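Local coordinates for uncharacterized protein (Cytophaga hutchinsonii ATCC 33406, PDB 3FF4) that is of unknown function but has a Rossmann-like CoA-binding domain and probably binds coenzyme A or a related nucleotide, at residues N70-Y75 with N94-E99; V62-N67 with K84-N89; I35-K40 with N51-I56; T7-A12 with L22-L27. All blocks are in the same frame, centred on the assembly; numbering follows the deposited sequence.

Interaction 1 of 4, residues N70-Y75 with N94-E99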
# COMPACT_ATOMS: atom_id res chain seq x y z
N ASN A 70 -10.48 1.94 -9.55
CA ASN A 70 -9.37 2.91 -9.50
C ASN A 70 -7.97 2.30 -9.62
O ASN A 70 -7.01 3.03 -9.85
CB ASN A 70 -9.45 3.78 -8.24
CG ASN A 70 -10.66 4.71 -8.25
OD1 ASN A 70 -11.12 5.17 -9.30
ND2 ASN A 70 -11.20 4.98 -7.06
N GLN A 71 -7.86 0.98 -9.45
CA GLN A 71 -6.58 0.30 -9.56
C GLN A 71 -6.13 0.21 -11.01
O GLN A 71 -4.95 0.23 -11.28
CB GLN A 71 -6.66 -1.12 -8.99
CG GLN A 71 -6.73 -1.22 -7.48
CD GLN A 71 -7.11 -2.62 -7.01
OE1 GLN A 71 -6.86 -3.61 -7.72
NE2 GLN A 71 -7.68 -2.71 -5.80
N LEU A 72 -7.08 0.09 -11.93
CA LEU A 72 -6.76 -0.01 -13.36
C LEU A 72 -5.68 0.98 -13.81
O LEU A 72 -4.72 0.60 -14.46
CB LEU A 72 -8.03 0.21 -14.18
CG LEU A 72 -8.79 -1.01 -14.67
CD1 LEU A 72 -8.91 -2.11 -13.64
CD2 LEU A 72 -10.19 -0.57 -15.16
N SER A 73 -5.84 2.24 -13.42
CA SER A 73 -4.89 3.27 -13.85
C SER A 73 -3.53 3.15 -13.13
O SER A 73 -2.60 3.88 -13.44
CB SER A 73 -5.48 4.66 -13.60
OG SER A 73 -5.81 4.78 -12.22
N GLU A 74 -3.42 2.22 -12.16
CA GLU A 74 -2.20 2.07 -11.34
C GLU A 74 -1.39 0.78 -11.58
O GLU A 74 -0.32 0.61 -10.99
CB GLU A 74 -2.55 2.15 -9.84
CG GLU A 74 -3.36 3.37 -9.41
CD GLU A 74 -2.55 4.68 -9.40
OE1 GLU A 74 -1.30 4.68 -9.45
OE2 GLU A 74 -3.18 5.75 -9.34
N TYR A 75 -1.92 -0.14 -12.39
CA TYR A 75 -1.27 -1.45 -12.64
C TYR A 75 0.21 -1.29 -13.02
O TYR A 75 1.10 -1.88 -12.41
CB TYR A 75 -1.98 -2.19 -13.78
CG TYR A 75 -3.29 -2.90 -13.46
CD1 TYR A 75 -3.96 -2.69 -12.26
CD2 TYR A 75 -3.86 -3.77 -14.40
CE1 TYR A 75 -5.17 -3.34 -12.00
CE2 TYR A 75 -5.06 -4.42 -14.13
CZ TYR A 75 -5.70 -4.21 -12.93
OH TYR A 75 -6.88 -4.85 -12.66
N ASN A 94 -8.88 -7.98 -6.15
CA ASN A 94 -8.93 -7.79 -7.58
C ASN A 94 -8.20 -8.97 -8.21
O ASN A 94 -6.97 -9.00 -8.26
CB ASN A 94 -8.30 -6.44 -7.96
CG ASN A 94 -8.27 -6.19 -9.47
OD1 ASN A 94 -8.58 -7.08 -10.27
ND2 ASN A 94 -7.89 -4.97 -9.87
N GLU A 95 -8.96 -9.96 -8.68
CA GLU A 95 -8.33 -11.20 -9.13
C GLU A 95 -7.40 -10.98 -10.32
O GLU A 95 -6.30 -11.51 -10.33
CB GLU A 95 -9.34 -12.30 -9.41
CG GLU A 95 -8.66 -13.60 -9.79
CD GLU A 95 -9.58 -14.80 -9.68
OE1 GLU A 95 -9.73 -15.32 -8.55
OE2 GLU A 95 -10.11 -15.23 -10.72
N GLU A 96 -7.83 -10.17 -11.29
CA GLU A 96 -6.99 -9.83 -12.43
C GLU A 96 -5.65 -9.24 -11.98
O GLU A 96 -4.58 -9.65 -12.45
CB GLU A 96 -7.70 -8.87 -13.39
CG GLU A 96 -6.71 -8.17 -14.33
CD GLU A 96 -7.37 -7.25 -15.33
OE1 GLU A 96 -7.89 -6.18 -14.93
OE2 GLU A 96 -7.36 -7.59 -16.54
N LEU A 97 -5.69 -8.28 -11.05
CA LEU A 97 -4.43 -7.68 -10.61
C LEU A 97 -3.56 -8.67 -9.82
O LEU A 97 -2.34 -8.70 -10.01
CB LEU A 97 -4.63 -6.34 -9.86
CG LEU A 97 -3.30 -5.71 -9.37
CD1 LEU A 97 -2.33 -5.47 -10.51
CD2 LEU A 97 -3.48 -4.40 -8.58
N GLU A 98 -4.16 -9.47 -8.96
CA GLU A 98 -3.43 -10.58 -8.31
C GLU A 98 -2.63 -11.45 -9.32
O GLU A 98 -1.43 -11.71 -9.12
CB GLU A 98 -4.40 -11.44 -7.49
CG GLU A 98 -5.09 -10.63 -6.37
CD GLU A 98 -6.39 -11.28 -5.80
OE1 GLU A 98 -7.30 -10.51 -5.41
OE2 GLU A 98 -6.48 -12.53 -5.73
N GLU A 99 -3.29 -11.89 -10.39
CA GLU A 99 -2.64 -12.74 -11.39
C GLU A 99 -1.54 -12.01 -12.13
O GLU A 99 -0.48 -12.58 -12.36
CB GLU A 99 -3.64 -13.24 -12.42
CG GLU A 99 -4.58 -14.21 -11.83
CD GLU A 99 -5.61 -14.69 -12.84
OE1 GLU A 99 -5.37 -14.60 -14.08
OE2 GLU A 99 -6.67 -15.18 -12.36

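Interaction 2 of 4, residues V62-N67 with K84-N89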
# COMPACT_ATOMS: atom_id res chain seq x y z
N VAL A 62 3.59 -2.80 -1.31
CA VAL A 62 2.57 -1.81 -1.62
C VAL A 62 1.30 -2.27 -0.86
O VAL A 62 0.87 -3.41 -1.01
CB VAL A 62 2.33 -1.68 -3.13
CG1 VAL A 62 1.11 -0.75 -3.42
CG2 VAL A 62 3.62 -1.16 -3.84
N THR A 63 0.76 -1.40 -0.02
CA THR A 63 -0.53 -1.71 0.63
C THR A 63 -1.65 -0.84 0.03
O THR A 63 -1.59 0.41 0.01
CB THR A 63 -0.45 -1.66 2.20
OG1 THR A 63 -1.68 -2.17 2.79
CG2 THR A 63 -0.14 -0.22 2.73
N LEU A 64 -2.64 -1.53 -0.50
CA LEU A 64 -3.67 -0.94 -1.34
C LEU A 64 -4.91 -0.50 -0.58
O LEU A 64 -5.54 -1.32 0.12
CB LEU A 64 -4.13 -1.96 -2.37
CG LEU A 64 -3.23 -2.24 -3.57
CD1 LEU A 64 -3.94 -3.33 -4.37
CD2 LEU A 64 -3.09 -0.98 -4.40
N TYR A 65 -5.27 0.77 -0.77
CA TYR A 65 -6.51 1.30 -0.25
C TYR A 65 -7.27 2.02 -1.34
O TYR A 65 -7.80 3.08 -1.08
CB TYR A 65 -6.28 2.22 0.96
CG TYR A 65 -5.86 1.42 2.15
CD1 TYR A 65 -6.81 0.75 2.94
CD2 TYR A 65 -4.49 1.26 2.47
CE1 TYR A 65 -6.43 -0.04 4.03
CE2 TYR A 65 -4.10 0.47 3.59
CZ TYR A 65 -5.07 -0.16 4.35
OH TYR A 65 -4.70 -0.95 5.41
N ILE A 66 -7.26 1.50 -2.57
CA ILE A 66 -8.05 2.06 -3.67
C ILE A 66 -8.90 0.92 -4.18
O ILE A 66 -8.49 -0.23 -4.10
CB ILE A 66 -7.17 2.61 -4.83
CG1 ILE A 66 -6.00 1.66 -5.11
CG2 ILE A 66 -6.60 4.01 -4.50
CD1 ILE A 66 -5.31 1.94 -6.48
N ASN A 67 -10.10 1.23 -4.65
CA ASN A 67 -11.02 0.22 -5.09
C ASN A 67 -10.52 -0.36 -6.43
O ASN A 67 -9.70 0.30 -7.13
CB ASN A 67 -12.46 0.77 -5.15
CG ASN A 67 -12.67 1.84 -6.26
OD1 ASN A 67 -12.13 1.76 -7.36
ND2 ASN A 67 -13.50 2.84 -5.96
N LYS A 84 8.23 -6.50 -3.40
CA LYS A 84 8.16 -7.92 -3.07
C LYS A 84 6.71 -8.41 -2.90
O LYS A 84 6.39 -9.54 -3.22
CB LYS A 84 8.92 -8.20 -1.78
CG LYS A 84 10.39 -7.81 -1.84
CD LYS A 84 11.12 -8.31 -0.62
CE LYS A 84 11.45 -9.80 -0.78
NZ LYS A 84 12.24 -10.31 0.37
N ARG A 85 5.83 -7.53 -2.44
CA ARG A 85 4.50 -7.95 -2.04
C ARG A 85 3.51 -6.81 -2.24
O ARG A 85 3.85 -5.64 -2.04
CB ARG A 85 4.51 -8.35 -0.55
CG ARG A 85 3.12 -8.61 0.07
CD ARG A 85 3.24 -9.03 1.53
NE ARG A 85 3.81 -7.95 2.34
CZ ARG A 85 4.03 -8.02 3.66
NH1 ARG A 85 3.74 -9.16 4.33
NH2 ARG A 85 4.55 -6.97 4.29
N VAL A 86 2.28 -7.16 -2.61
CA VAL A 86 1.21 -6.20 -2.66
C VAL A 86 0.07 -6.73 -1.77
O VAL A 86 -0.36 -7.88 -1.93
CB VAL A 86 0.70 -5.94 -4.10
CG1 VAL A 86 -0.51 -5.01 -4.10
CG2 VAL A 86 1.80 -5.31 -4.99
N ILE A 87 -0.38 -5.91 -0.81
CA ILE A 87 -1.48 -6.32 0.10
C ILE A 87 -2.82 -5.74 -0.38
O ILE A 87 -2.95 -4.51 -0.59
CB ILE A 87 -1.26 -5.88 1.55
CG1 ILE A 87 0.06 -6.43 2.08
CG2 ILE A 87 -2.48 -6.32 2.46
CD1 ILE A 87 0.48 -5.89 3.47
N PHE A 88 -3.78 -6.65 -0.61
CA PHE A 88 -5.19 -6.32 -0.91
C PHE A 88 -6.03 -6.28 0.38
O PHE A 88 -6.54 -7.33 0.85
CB PHE A 88 -5.76 -7.35 -1.91
CG PHE A 88 -5.08 -7.30 -3.23
CD1 PHE A 88 -5.64 -6.61 -4.29
CD2 PHE A 88 -3.81 -7.83 -3.39
CE1 PHE A 88 -4.97 -6.53 -5.50
CE2 PHE A 88 -3.14 -7.74 -4.59
CZ PHE A 88 -3.71 -7.10 -5.64
N ASN A 89 -6.14 -5.08 0.97
CA ASN A 89 -6.96 -4.86 2.17
C ASN A 89 -8.45 -5.01 1.81
O ASN A 89 -8.79 -4.98 0.63
CB ASN A 89 -6.62 -3.51 2.80
CG ASN A 89 -5.15 -3.40 3.12
OD1 ASN A 89 -4.68 -3.98 4.09
ND2 ASN A 89 -4.41 -2.74 2.26

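Interaction 3 of 4, residues I35-K40 with N51-I56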
# COMPACT_ATOMS: atom_id res chain seq x y z
N ILE A 35 5.18 5.34 2.99
CA ILE A 35 5.17 6.38 1.97
C ILE A 35 3.75 6.61 1.42
O ILE A 35 3.22 5.72 0.76
CB ILE A 35 6.13 6.05 0.81
CG1 ILE A 35 7.56 5.82 1.34
CG2 ILE A 35 6.09 7.19 -0.25
CD1 ILE A 35 8.46 5.15 0.34
N PRO A 36 3.16 7.80 1.70
CA PRO A 36 1.76 8.05 1.29
C PRO A 36 1.64 8.56 -0.15
O PRO A 36 2.19 9.63 -0.49
CB PRO A 36 1.29 9.13 2.26
CG PRO A 36 2.56 9.82 2.76
CD PRO A 36 3.73 8.91 2.52
N VAL A 37 0.94 7.78 -0.97
CA VAL A 37 0.70 8.10 -2.37
C VAL A 37 -0.80 8.01 -2.63
O VAL A 37 -1.50 7.12 -2.12
CB VAL A 37 1.48 7.18 -3.34
CG1 VAL A 37 1.24 7.54 -4.82
CG2 VAL A 37 2.98 7.18 -3.03
N GLY A 38 -1.32 8.95 -3.40
CA GLY A 38 -2.72 8.90 -3.81
C GLY A 38 -3.14 10.16 -4.50
O GLY A 38 -2.29 10.99 -4.89
N ARG A 39 -4.45 10.34 -4.65
CA ARG A 39 -4.97 11.53 -5.32
C ARG A 39 -5.42 12.62 -4.35
O ARG A 39 -5.56 13.78 -4.74
CB ARG A 39 -6.09 11.19 -6.31
CG ARG A 39 -7.33 10.58 -5.68
CD ARG A 39 -8.49 10.66 -6.66
NE ARG A 39 -9.59 9.79 -6.28
CZ ARG A 39 -10.79 9.82 -6.85
NH1 ARG A 39 -11.05 10.69 -7.82
NH2 ARG A 39 -11.74 8.99 -6.43
N LYS A 40 -5.66 12.26 -3.09
CA LYS A 40 -6.08 13.25 -2.07
C LYS A 40 -4.93 14.17 -1.66
O LYS A 40 -3.80 13.72 -1.50
CB LYS A 40 -6.68 12.54 -0.85
CG LYS A 40 -8.16 12.28 -1.00
CD LYS A 40 -8.60 11.08 -0.18
CE LYS A 40 -10.14 10.95 -0.14
NZ LYS A 40 -10.57 10.10 1.03
N ASN A 51 1.16 13.19 -4.89
CA ASN A 51 0.05 13.17 -5.83
C ASN A 51 0.50 12.80 -7.22
O ASN A 51 -0.33 12.51 -8.07
CB ASN A 51 -0.73 14.48 -5.82
CG ASN A 51 -1.40 14.77 -4.49
OD1 ASN A 51 -1.40 15.90 -4.05
ND2 ASN A 51 -1.96 13.74 -3.84
N GLU A 52 1.81 12.82 -7.48
CA GLU A 52 2.31 12.24 -8.73
C GLU A 52 2.63 10.77 -8.48
O GLU A 52 2.28 10.22 -7.43
CB GLU A 52 3.55 12.96 -9.26
CG GLU A 52 3.34 14.42 -9.58
CD GLU A 52 3.14 15.26 -8.31
OE1 GLU A 52 3.84 15.00 -7.30
OE2 GLU A 52 2.27 16.17 -8.34
N ARG A 53 3.27 10.13 -9.46
CA ARG A 53 3.66 8.75 -9.33
C ARG A 53 5.19 8.55 -9.51
O ARG A 53 5.63 7.95 -10.50
CB ARG A 53 2.82 7.88 -10.27
CG ARG A 53 1.31 7.94 -9.99
CD ARG A 53 0.94 7.32 -8.61
NE ARG A 53 -0.51 7.31 -8.32
CZ ARG A 53 -1.20 8.30 -7.73
NH1 ARG A 53 -0.61 9.44 -7.34
NH2 ARG A 53 -2.52 8.17 -7.53
N PRO A 54 6.01 9.05 -8.55
CA PRO A 54 7.45 8.84 -8.75
C PRO A 54 7.81 7.36 -8.52
O PRO A 54 7.25 6.72 -7.62
CB PRO A 54 8.07 9.71 -7.64
CG PRO A 54 7.02 9.61 -6.51
CD PRO A 54 5.72 9.74 -7.28
N VAL A 55 8.71 6.81 -9.35
CA VAL A 55 9.14 5.42 -9.16
C VAL A 55 10.17 5.36 -8.01
O VAL A 55 11.35 5.64 -8.20
CB VAL A 55 9.66 4.76 -10.46
CG1 VAL A 55 10.02 3.29 -10.21
CG2 VAL A 55 8.60 4.86 -11.56
N ILE A 56 9.70 5.01 -6.83
CA ILE A 56 10.52 5.01 -5.64
C ILE A 56 11.23 3.66 -5.54
O ILE A 56 10.60 2.60 -5.70
CB ILE A 56 9.67 5.35 -4.37
CG1 ILE A 56 9.22 6.83 -4.45
CG2 ILE A 56 10.45 5.07 -3.08
CD1 ILE A 56 8.01 7.18 -3.57

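Interaction 4 of 4, residues T7-A12 with L22-L27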
# COMPACT_ATOMS: atom_id res chain seq x y z
N THR A 7 7.16 0.50 3.12
CA THR A 7 5.76 0.24 2.74
C THR A 7 5.09 1.45 2.09
O THR A 7 4.96 2.53 2.70
CB THR A 7 4.93 -0.22 3.97
OG1 THR A 7 5.54 -1.41 4.50
CG2 THR A 7 3.49 -0.53 3.56
N LEU A 8 4.68 1.28 0.85
CA LEU A 8 4.01 2.38 0.14
C LEU A 8 2.49 2.18 0.30
O LEU A 8 1.96 1.10 -0.04
CB LEU A 8 4.43 2.41 -1.34
CG LEU A 8 3.99 3.60 -2.21
CD1 LEU A 8 5.11 3.86 -3.21
CD2 LEU A 8 2.66 3.29 -2.93
N ILE A 9 1.80 3.20 0.81
CA ILE A 9 0.32 3.20 0.92
C ILE A 9 -0.26 3.89 -0.28
O ILE A 9 -0.07 5.11 -0.46
CB ILE A 9 -0.13 3.96 2.20
CG1 ILE A 9 0.62 3.41 3.42
CG2 ILE A 9 -1.71 3.97 2.32
CD1 ILE A 9 0.36 4.18 4.77
N LEU A 10 -0.98 3.13 -1.09
CA LEU A 10 -1.58 3.63 -2.29
C LEU A 10 -3.09 3.83 -2.07
O LEU A 10 -3.85 2.86 -1.85
CB LEU A 10 -1.30 2.67 -3.46
CG LEU A 10 -1.68 3.15 -4.86
CD1 LEU A 10 -0.93 4.44 -5.19
CD2 LEU A 10 -1.38 2.09 -5.93
N GLY A 11 -3.52 5.08 -2.14
CA GLY A 11 -4.80 5.50 -1.63
C GLY A 11 -4.68 6.26 -0.30
O GLY A 11 -5.68 6.41 0.43
N ALA A 12 -3.48 6.76 0.02
CA ALA A 12 -3.29 7.52 1.28
C ALA A 12 -4.27 8.69 1.42
O ALA A 12 -4.62 9.34 0.43
CB ALA A 12 -1.88 8.03 1.37
N LEU A 22 -5.43 4.80 9.33
CA LEU A 22 -5.15 3.81 10.36
C LEU A 22 -3.87 2.99 10.03
O LEU A 22 -3.04 2.75 10.91
CB LEU A 22 -6.36 2.92 10.59
CG LEU A 22 -7.62 3.72 10.95
CD1 LEU A 22 -8.82 2.80 11.09
CD2 LEU A 22 -7.40 4.52 12.25
N ALA A 23 -3.69 2.59 8.76
CA ALA A 23 -2.53 1.78 8.41
C ALA A 23 -1.23 2.55 8.61
O ALA A 23 -0.26 1.98 9.11
CB ALA A 23 -2.62 1.27 6.97
N ALA A 24 -1.20 3.82 8.21
CA ALA A 24 0.00 4.64 8.38
C ALA A 24 0.38 4.71 9.85
O ALA A 24 1.57 4.53 10.17
CB ALA A 24 -0.19 6.03 7.80
N GLU A 25 -0.62 4.91 10.71
CA GLU A 25 -0.41 4.94 12.17
C GLU A 25 0.17 3.63 12.71
O GLU A 25 1.12 3.67 13.49
CB GLU A 25 -1.72 5.20 12.93
CG GLU A 25 -2.23 6.61 12.85
CD GLU A 25 -3.47 6.85 13.73
OE1 GLU A 25 -4.38 5.98 13.75
OE2 GLU A 25 -3.52 7.92 14.39
N ARG A 26 -0.39 2.48 12.30
CA ARG A 26 0.14 1.21 12.79
C ARG A 26 1.54 0.94 12.21
O ARG A 26 2.42 0.50 12.93
CB ARG A 26 -0.79 0.02 12.52
CG ARG A 26 -2.15 0.06 13.21
CD ARG A 26 -2.07 -0.08 14.73
NE ARG A 26 -1.94 1.23 15.34
CZ ARG A 26 -1.07 1.53 16.30
NH1 ARG A 26 -0.26 0.62 16.79
NH2 ARG A 26 -1.02 2.76 16.78
N LEU A 27 1.74 1.18 10.91
CA LEU A 27 3.05 0.98 10.29
C LEU A 27 4.09 1.81 11.02
O LEU A 27 5.15 1.31 11.42
CB LEU A 27 3.02 1.37 8.82
CG LEU A 27 2.30 0.37 7.91
CD1 LEU A 27 1.87 1.02 6.59
CD2 LEU A 27 3.16 -0.92 7.67

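Interaction 1 of 4, residues N70-Y75 with N94-E99
Two acceptors from 70-75 grip the side-chain amide nitrogen of Asn94. Its shorter bond, 2.7 Å from Asn94 ND2 to Gln71 OE1, lies close to the plane of the Asn94 amide yet reaches the Gln71 oxygen from above its carbonyl plane, with the two amides turned 29° apart. The second runs 3.0 Å from Asn94 ND2 to Tyr75 OH. That hydroxyl is in turn a donor to the carboxylate of Glu96, 2.8 Å from Tyr75 OH to Glu96 OE1; the carboxylate stands almost perpendicular to the ring and is met on its anti side, somewhat out of its plane.

The rest of the contact is apolar. Leu97 places CD1 over one face of the Tyr75 ring, 4.0 Å from the centroid, in a CH-pi contact, while CA of Leu72 lies over the opposite face. With CG of Asn94 anti to the backbone N (chi1 178°), its amide spans two jobs: ND2 reaches across to 70-75, and OD1 accepts a weak N-cap bond from Leu97 N. Gln71 NE2 bonds to the carbonyl oxygens of Ile66 and Thr92.

These elements follow strands 61-64 and 85-88 of the Rossmann-like parallel sheet, and Gln71, Asn94 and Leu97 also touch Phe88. The chemistry implies a cooperative chain of donors, amide to hydroxyl to carboxylate, that ties the N-cap of helix 95-103 to Gln71 of helix 68-71 and Tyr75, the first residue of helix 75-81; the exposed carboxylate, if charged, would modestly polarise the O-H and probably make the oxygen a better acceptor for Asn94.

Interaction 2 of 4, residues V62-N67 with K84-N89
Neighbouring parallel strands of a Rossmann-like sheet meet here, 61-64 beside 85-88, with the intervening chain largely helical as in a beta-alpha-beta crossover. The short strand segments run 4.7 Å apart at a 15° angle. Val62 bonds through both of its backbone polar atoms, N to Arg85 O and O to Ile87 N, and Leu64 N continues the ladder to Ile87 O at 3.0 Å.

On the sheet face carrying Val62, Leu64, Val86 and Phe88, the contact is hydrophobic. Leu64 and Phe88 run alongside each other in the same direction, and CD1 of Leu64 sits over one face of the phenyl ring, 3.9 Å from its centroid. Leu64 CD1 also touches Val86 CG1 at 3.8 Å. Leu97 and Leu101 of helix 95-103 pack on Phe88 from outside the pair.

Past the strand ends, Asn89 folds back over 62-67. CG of Asn89 lies anti to the carbonyl carbon (chi1 -56°), which directs the amide toward the end of the other strand. Asn89 ND2 gives one hydrogen to Thr63 OG1 and one to Leu64 O, each at 2.8 Å and each nearly in the amide plane; Leu64 O receives its bond from above the carbonyl plane. The Tyr65 ring stacks on this amide, their planes 7° apart, with Asn89 ND2 3.3 Å above the plane of the Tyr65 ring, toward its rim.

Both hydrogens of a buried amide are therefore spent on neighbouring acceptors, which fixes its rotation and joins the two strand ends. Thr113 OG1, bonded to Thr63 OG1 and Asn89 OD1, separately links them to helix 113-119.

Interaction 3 of 4, residues I35-K40 with N51-I56
The chain of 35-40 leaves strand 34-37 and runs nearly antiparallel to the irregular segment 51-56, their end-to-end directions 163° apart, with the closest CA approach between Arg39 and Asn51. Strand 34-37 is an outermost strand of the parallel Rossmann-like sheet, and 51-56 belongs to the connection that passes through the small hairpin 43-44/47-48 before re-entering the sheet at 61-64.

Asn51 makes the main polar junction. Asn51 ND2 donates to two carbonyls of the other segment, Gly38 O at 3.0 Å and Lys40 O at 3.0 Å. Both acceptors lie near the plane of the Asn51 amide, although the nitrogen stands well above each carbonyl plane. The other end of the amide, OD1, accepts from Lys41 NZ. Gly38 O is shared further: Asn51 CA makes a CH...O contact with it at 3.3 Å, and Arg53 NH1 adds a weak bond at 3.4 Å.

Arg53 bends back at chi2 (-66°), and this brings its guanidinium beside Gly38 with one face over CG1 of Val37. Within its own segment NH1 bonds more firmly to Glu52 O, in the guanidinium plane. NE forms a salt bridge with Glu74, so the arginine joins the loop to the turn before helix 75-81 as well as to the sheet edge.

Farther along, polar chemistry gives way to two isoleucines that meet end on. Ile35 CG2 meets Ile56 CD1 at 3.8 Å, and in the reciprocal pair Ile35 CD1 lies 4.0 Å from Ile56 CG2.

Interaction 4 of 4, residues T7-A12 with L22-L27
Ile9 CD1 presses against the helix, 3.6 Å from Ala24 CB and about as close to Ala24 CA, so the end of a branched side chain rests where the helix offers no more than a methyl. Ile9 CD1 also meets Leu27 CD1 at 3.9 Å, the two side chains touching at their ends. Leu27 also crosses Thr7 at about a right angle, its CD1 3.8 Å from Thr7 CG2 and its CD2 a little farther off. Ala23 adds a marginal touch.

Torsions explain the choice of groups on Thr7. With CG2 anti to the backbone N and OG1 anti to the carbonyl carbon (chi1 -59°), the methyl is presented to Leu27, while Thr7 OG1 bonds to the carbonyl oxygen of Lys5, just before the strand.

Strand 7-10 and helix 19-30 are the first two elements of a beta-alpha-beta unit completed by strand 34-37, the opening unit of the Rossmann-like sheet. The short segments run almost antiparallel, 169° between their directions, with axes 10.0 Å apart, and no hydrogen bond passes between them.

Outward from this layer, Thr63 of the adjoining strand touches both Thr7 and Ile9, and Phe34 flanks Ile9 from strand 34-37. On the helix side, Leu27 packs against Leu117 of helix 113-119 and against Phe122, which also touches Thr7; Ala24 is backed by Leu45.

Three of the contacts share one parallel sheet. Strand 7-10 of interaction 4 is flanked by the strands of the other two: Thr63 N lies 2.8 Å from Leu8 O toward interaction 2, and Ile35 N lies 2.8 Å from Thr7 O toward interaction 3. Interactions 2 and 3 do not touch, their nearest atoms being about 6 Å apart. Interaction 1 joins the turns and helices that follow the two strands of interaction 2, meeting it where Gln71 NE2 approaches Ile66 O at 3.1 Å. It reaches interaction 3 through the Glu74 OE1 to Arg53 NE salt bridge, 3.0 Å, although their centres are about 17 Å apart.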